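Local coordinates for protein dihydropteridine reductase (Dictyostelium discoideum, PDB 3ORF) that reduces quinonoid dihydropteridines to tetrahydropteridines with NADH or NADPH, and so probably supplies the tetrahydrobiopterin cofactor of aromatic amino acid hydroxylases, at residues Phe207-Lys219 / Lys238-Asn250. Numbering follows the deposited sequence.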
# COMPACT_ATOMS: atom_id res chain seq x y z
N PHE A 207 -21.39 19.08 12.43
CA PHE A 207 -21.63 18.53 11.06
C PHE A 207 -21.43 19.56 9.96
O PHE A 207 -21.21 19.20 8.80
CB PHE A 207 -23.02 17.92 10.93
CG PHE A 207 -23.24 16.78 11.87
CD1 PHE A 207 -22.29 15.76 11.99
CD2 PHE A 207 -24.39 16.72 12.68
CE1 PHE A 207 -22.44 14.66 12.94
CE2 PHE A 207 -24.57 15.62 13.63
CZ PHE A 207 -23.57 14.57 13.73
N ASP A 208 -21.43 20.85 10.33
CA ASP A 208 -21.25 21.94 9.37
C ASP A 208 -19.78 22.02 8.94
O ASP A 208 -19.46 22.66 7.96
CB ASP A 208 -21.72 23.27 10.00
CG ASP A 208 -23.30 23.46 9.98
OD1 ASP A 208 -24.07 22.60 9.43
OD2 ASP A 208 -23.78 24.50 10.52
N ASP A 209 -18.88 21.36 9.67
CA ASP A 209 -17.48 21.23 9.27
C ASP A 209 -17.27 19.94 8.46
O ASP A 209 -16.12 19.44 8.36
CB ASP A 209 -16.55 21.16 10.48
CG ASP A 209 -16.39 22.50 11.25
OD1 ASP A 209 -16.94 23.56 10.86
OD2 ASP A 209 -15.70 22.42 12.31
N TRP A 210 -18.35 19.36 7.92
CA TRP A 210 -18.23 18.12 7.11
C TRP A 210 -18.65 18.41 5.66
O TRP A 210 -19.65 19.14 5.44
CB TRP A 210 -19.16 17.06 7.70
CG TRP A 210 -18.67 16.54 9.03
CD1 TRP A 210 -17.65 17.05 9.80
CD2 TRP A 210 -19.16 15.41 9.72
NE1 TRP A 210 -17.46 16.27 10.90
CE2 TRP A 210 -18.37 15.24 10.88
CE3 TRP A 210 -20.17 14.47 9.46
CZ2 TRP A 210 -18.57 14.22 11.78
CZ3 TRP A 210 -20.38 13.46 10.37
CH2 TRP A 210 -19.57 13.33 11.50
N THR A 211 -17.92 17.83 4.68
CA THR A 211 -18.28 18.12 3.31
C THR A 211 -19.54 17.34 2.89
O THR A 211 -19.59 16.15 3.00
CB THR A 211 -17.13 17.83 2.32
OG1 THR A 211 -15.88 18.33 2.85
CG2 THR A 211 -17.42 18.51 0.98
N PRO A 212 -20.57 18.04 2.40
CA PRO A 212 -21.73 17.34 1.81
C PRO A 212 -21.33 16.55 0.57
O PRO A 212 -20.57 17.06 -0.26
CB PRO A 212 -22.66 18.49 1.42
CG PRO A 212 -22.27 19.62 2.42
CD PRO A 212 -20.75 19.50 2.38
N LEU A 213 -21.84 15.32 0.44
CA LEU A 213 -21.44 14.45 -0.66
C LEU A 213 -21.76 15.13 -2.04
O LEU A 213 -20.99 14.98 -3.02
CB LEU A 213 -22.15 13.10 -0.50
CG LEU A 213 -21.79 12.37 0.79
CD1 LEU A 213 -22.65 11.14 0.91
CD2 LEU A 213 -20.36 11.97 0.82
N SER A 214 -22.83 15.95 -2.08
CA SER A 214 -23.25 16.59 -3.31
C SER A 214 -22.20 17.60 -3.69
O SER A 214 -22.10 17.91 -4.83
CB SER A 214 -24.64 17.28 -3.16
OG SER A 214 -24.56 18.42 -2.32
N GLU A 215 -21.38 18.10 -2.75
CA GLU A 215 -20.31 19.02 -3.19
C GLU A 215 -19.19 18.21 -3.79
O GLU A 215 -18.55 18.65 -4.70
CB GLU A 215 -19.76 19.93 -2.09
CG GLU A 215 -20.80 20.76 -1.44
CD GLU A 215 -20.22 21.93 -0.60
OE1 GLU A 215 -19.05 22.30 -0.78
OE2 GLU A 215 -20.97 22.50 0.21
N VAL A 216 -18.95 17.03 -3.27
CA VAL A 216 -17.99 16.20 -3.99
C VAL A 216 -18.42 15.90 -5.45
O VAL A 216 -17.67 16.08 -6.40
CB VAL A 216 -17.66 14.93 -3.14
CG1 VAL A 216 -16.62 14.11 -3.90
CG2 VAL A 216 -17.15 15.44 -1.78
N ALA A 217 -19.66 15.45 -5.62
CA ALA A 217 -20.25 15.25 -6.95
C ALA A 217 -20.13 16.45 -7.87
O ALA A 217 -19.78 16.29 -9.06
CB ALA A 217 -21.72 14.84 -6.85
N GLU A 218 -20.47 17.63 -7.36
CA GLU A 218 -20.39 18.87 -8.15
C GLU A 218 -18.96 19.18 -8.61
O GLU A 218 -18.73 19.52 -9.80
CB GLU A 218 -21.02 20.00 -7.32
CG GLU A 218 -20.85 21.47 -7.76
CD GLU A 218 -21.88 22.41 -7.04
OE1 GLU A 218 -22.68 21.89 -6.17
OE2 GLU A 218 -21.90 23.65 -7.34
N LYS A 219 -17.98 19.04 -7.71
CA LYS A 219 -16.57 19.22 -8.13
C LYS A 219 -16.19 18.22 -9.22
O LYS A 219 -15.61 18.58 -10.27
CB LYS A 219 -15.64 19.11 -6.94
CG LYS A 219 -14.13 19.33 -7.24
CD LYS A 219 -13.85 20.67 -7.99
CE LYS A 219 -14.01 21.86 -7.07
NZ LYS A 219 -13.12 23.02 -7.54
N LYS A 238 -6.79 17.76 -1.67
CA LYS A 238 -7.33 17.80 -0.31
C LYS A 238 -8.54 18.74 -0.26
O LYS A 238 -8.53 19.78 -0.90
CB LYS A 238 -6.25 18.30 0.66
CG LYS A 238 -6.60 18.19 2.16
CD LYS A 238 -5.51 18.83 2.95
CE LYS A 238 -5.91 19.01 4.44
NZ LYS A 238 -5.05 20.08 5.01
N PHE A 239 -9.56 18.39 0.50
CA PHE A 239 -10.67 19.32 0.67
C PHE A 239 -11.23 19.19 2.10
O PHE A 239 -11.33 18.10 2.61
CB PHE A 239 -11.80 19.12 -0.40
CG PHE A 239 -12.43 17.73 -0.46
CD1 PHE A 239 -13.65 17.49 0.17
CD2 PHE A 239 -11.83 16.69 -1.13
CE1 PHE A 239 -14.26 16.26 0.08
CE2 PHE A 239 -12.43 15.41 -1.23
CZ PHE A 239 -13.64 15.21 -0.63
N GLU A 240 -11.60 20.32 2.68
CA GLU A 240 -12.06 20.43 4.03
C GLU A 240 -13.11 21.54 4.04
O GLU A 240 -13.00 22.53 3.32
CB GLU A 240 -10.90 20.83 4.96
CG GLU A 240 -11.23 20.60 6.49
CD GLU A 240 -10.00 20.87 7.45
OE1 GLU A 240 -8.88 21.23 6.97
OE2 GLU A 240 -10.19 20.74 8.69
N THR A 241 -14.13 21.33 4.85
CA THR A 241 -15.22 22.25 5.01
C THR A 241 -15.08 22.86 6.46
O THR A 241 -14.74 22.13 7.43
CB THR A 241 -16.55 21.48 4.83
OG1 THR A 241 -16.61 20.95 3.51
CG2 THR A 241 -17.75 22.41 5.04
N LYS A 242 -15.32 24.15 6.58
CA LYS A 242 -15.28 24.86 7.89
C LYS A 242 -16.49 25.75 7.84
O LYS A 242 -16.58 26.57 6.94
CB LYS A 242 -14.02 25.71 8.04
CG LYS A 242 -12.70 24.97 7.86
CD LYS A 242 -11.88 24.66 9.16
CE LYS A 242 -12.60 23.72 10.17
NZ LYS A 242 -12.07 23.83 11.62
N SER A 243 -17.46 25.50 8.73
CA SER A 243 -18.74 26.23 8.80
C SER A 243 -19.48 26.38 7.45
O SER A 243 -19.96 27.48 7.11
CB SER A 243 -18.57 27.60 9.54
OG SER A 243 -17.80 27.42 10.75
N LYS A 244 -19.60 25.24 6.74
CA LYS A 244 -20.19 25.17 5.39
C LYS A 244 -19.39 25.80 4.20
O LYS A 244 -19.96 25.95 3.14
CB LYS A 244 -21.62 25.74 5.36
CG LYS A 244 -22.66 25.03 6.25
CD LYS A 244 -24.08 25.64 6.02
CE LYS A 244 -25.15 24.52 6.07
NZ LYS A 244 -26.59 24.92 5.85
N VAL A 245 -18.14 26.22 4.37
CA VAL A 245 -17.35 26.82 3.25
C VAL A 245 -16.36 25.73 2.91
O VAL A 245 -15.57 25.34 3.76
CB VAL A 245 -16.50 28.09 3.66
CG1 VAL A 245 -15.84 28.76 2.42
CG2 VAL A 245 -17.34 29.11 4.41
N THR A 246 -16.37 25.21 1.71
CA THR A 246 -15.45 24.10 1.38
C THR A 246 -14.23 24.61 0.62
O THR A 246 -14.39 25.39 -0.32
CB THR A 246 -16.15 23.01 0.52
OG1 THR A 246 -17.29 22.51 1.24
CG2 THR A 246 -15.18 21.82 0.19
N THR A 247 -13.03 24.23 1.04
CA THR A 247 -11.82 24.66 0.33
C THR A 247 -11.11 23.47 -0.30
O THR A 247 -10.80 22.50 0.38
CB THR A 247 -10.83 25.40 1.32
OG1 THR A 247 -11.51 26.49 1.99
CG2 THR A 247 -9.61 25.94 0.58
N TRP A 248 -10.82 23.53 -1.60
CA TRP A 248 -10.11 22.46 -2.28
C TRP A 248 -8.69 22.91 -2.53
O TRP A 248 -8.51 23.99 -3.11
CB TRP A 248 -10.77 22.17 -3.62
CG TRP A 248 -12.20 21.80 -3.54
CD1 TRP A 248 -13.30 22.66 -3.35
CD2 TRP A 248 -12.73 20.49 -3.64
NE1 TRP A 248 -14.47 21.90 -3.33
CE2 TRP A 248 -14.14 20.57 -3.49
CE3 TRP A 248 -12.15 19.23 -3.81
CZ2 TRP A 248 -14.97 19.42 -3.54
CZ3 TRP A 248 -12.99 18.09 -3.86
CH2 TRP A 248 -14.37 18.20 -3.72
N THR A 249 -7.69 22.11 -2.10
CA THR A 249 -6.25 22.41 -2.23
C THR A 249 -5.50 21.31 -3.02
O THR A 249 -5.43 20.14 -2.56
CB THR A 249 -5.56 22.48 -0.82
OG1 THR A 249 -6.37 23.27 0.07
CG2 THR A 249 -4.16 23.16 -0.92
N ASN A 250 -4.92 21.66 -4.16
CA ASN A 250 -4.17 20.70 -4.97
C ASN A 250 -2.84 20.53 -4.31
O ASN A 250 -2.19 21.50 -3.99
CB ASN A 250 -3.97 21.27 -6.41
CG ASN A 250 -5.29 21.63 -7.07
OD1 ASN A 250 -6.29 20.98 -6.80
ND2 ASN A 250 -5.30 22.63 -7.97
O HOH W 1 -14.26 18.67 6.21
O HOH W 2 -13.82 17.16 3.70
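Lys219 runs over one face of the Trp248 indole, touching it with CB, CG and CE while CD arches away. Its CG stands 3.6 Å from the centroid of the six-membered ring, nearly on the ring normal, as a CH-pi contact. Bends at chi2 and chi3 bring CE down again, with NZ 4.3 Å from the centroid of the five-membered ring in a cation-pi contact. A long aliphatic chain ending in a charge suits this half-exposed aromatic surface. The other face of Trp248 rests on Phe239 CB, while Trp248 CH2 stands over the centre of the Phe239 ring. Val216, branched and apolar, fits between helix and phenyl ring: its CG2 reaches Phe239 CE1 at 3.5 Å. In this Rossmann-type SDR fold, strands 236-242 and 245-250 form the hairpin that ends the central sheet, and helix 213-225 packs across it, with the Phe239 side chain about 7 Å from the bound NAD.

Threonine's short branch lets a hydroxyl bond while a methyl packs, as Thr241 CG2 does against Asp208 O. Buried Thr211 OG1 and Thr241 OG1 share a 2.8 Å hydrogen bond, and a water links Thr211 OG1 to Phe239 O. Thr246 OG1 donates to Glu215 OE1 at 2.7 Å, approaching from above the carboxylate plane.

At the type I' turn from Lys242 to Val245, Asp209's short carboxylate can accept from a turn amide. Its CG lies beside its own backbone N (chi1 -71°), bringing OD1 to Ser243 N at 2.9 Å; this nearly straight bond (171°) falls on the anti side, somewhat out of the carboxylate plane. Lys244 N donates to Asp208 O, and Asp209 OD2 forms a long salt bridge with Lys242 NZ.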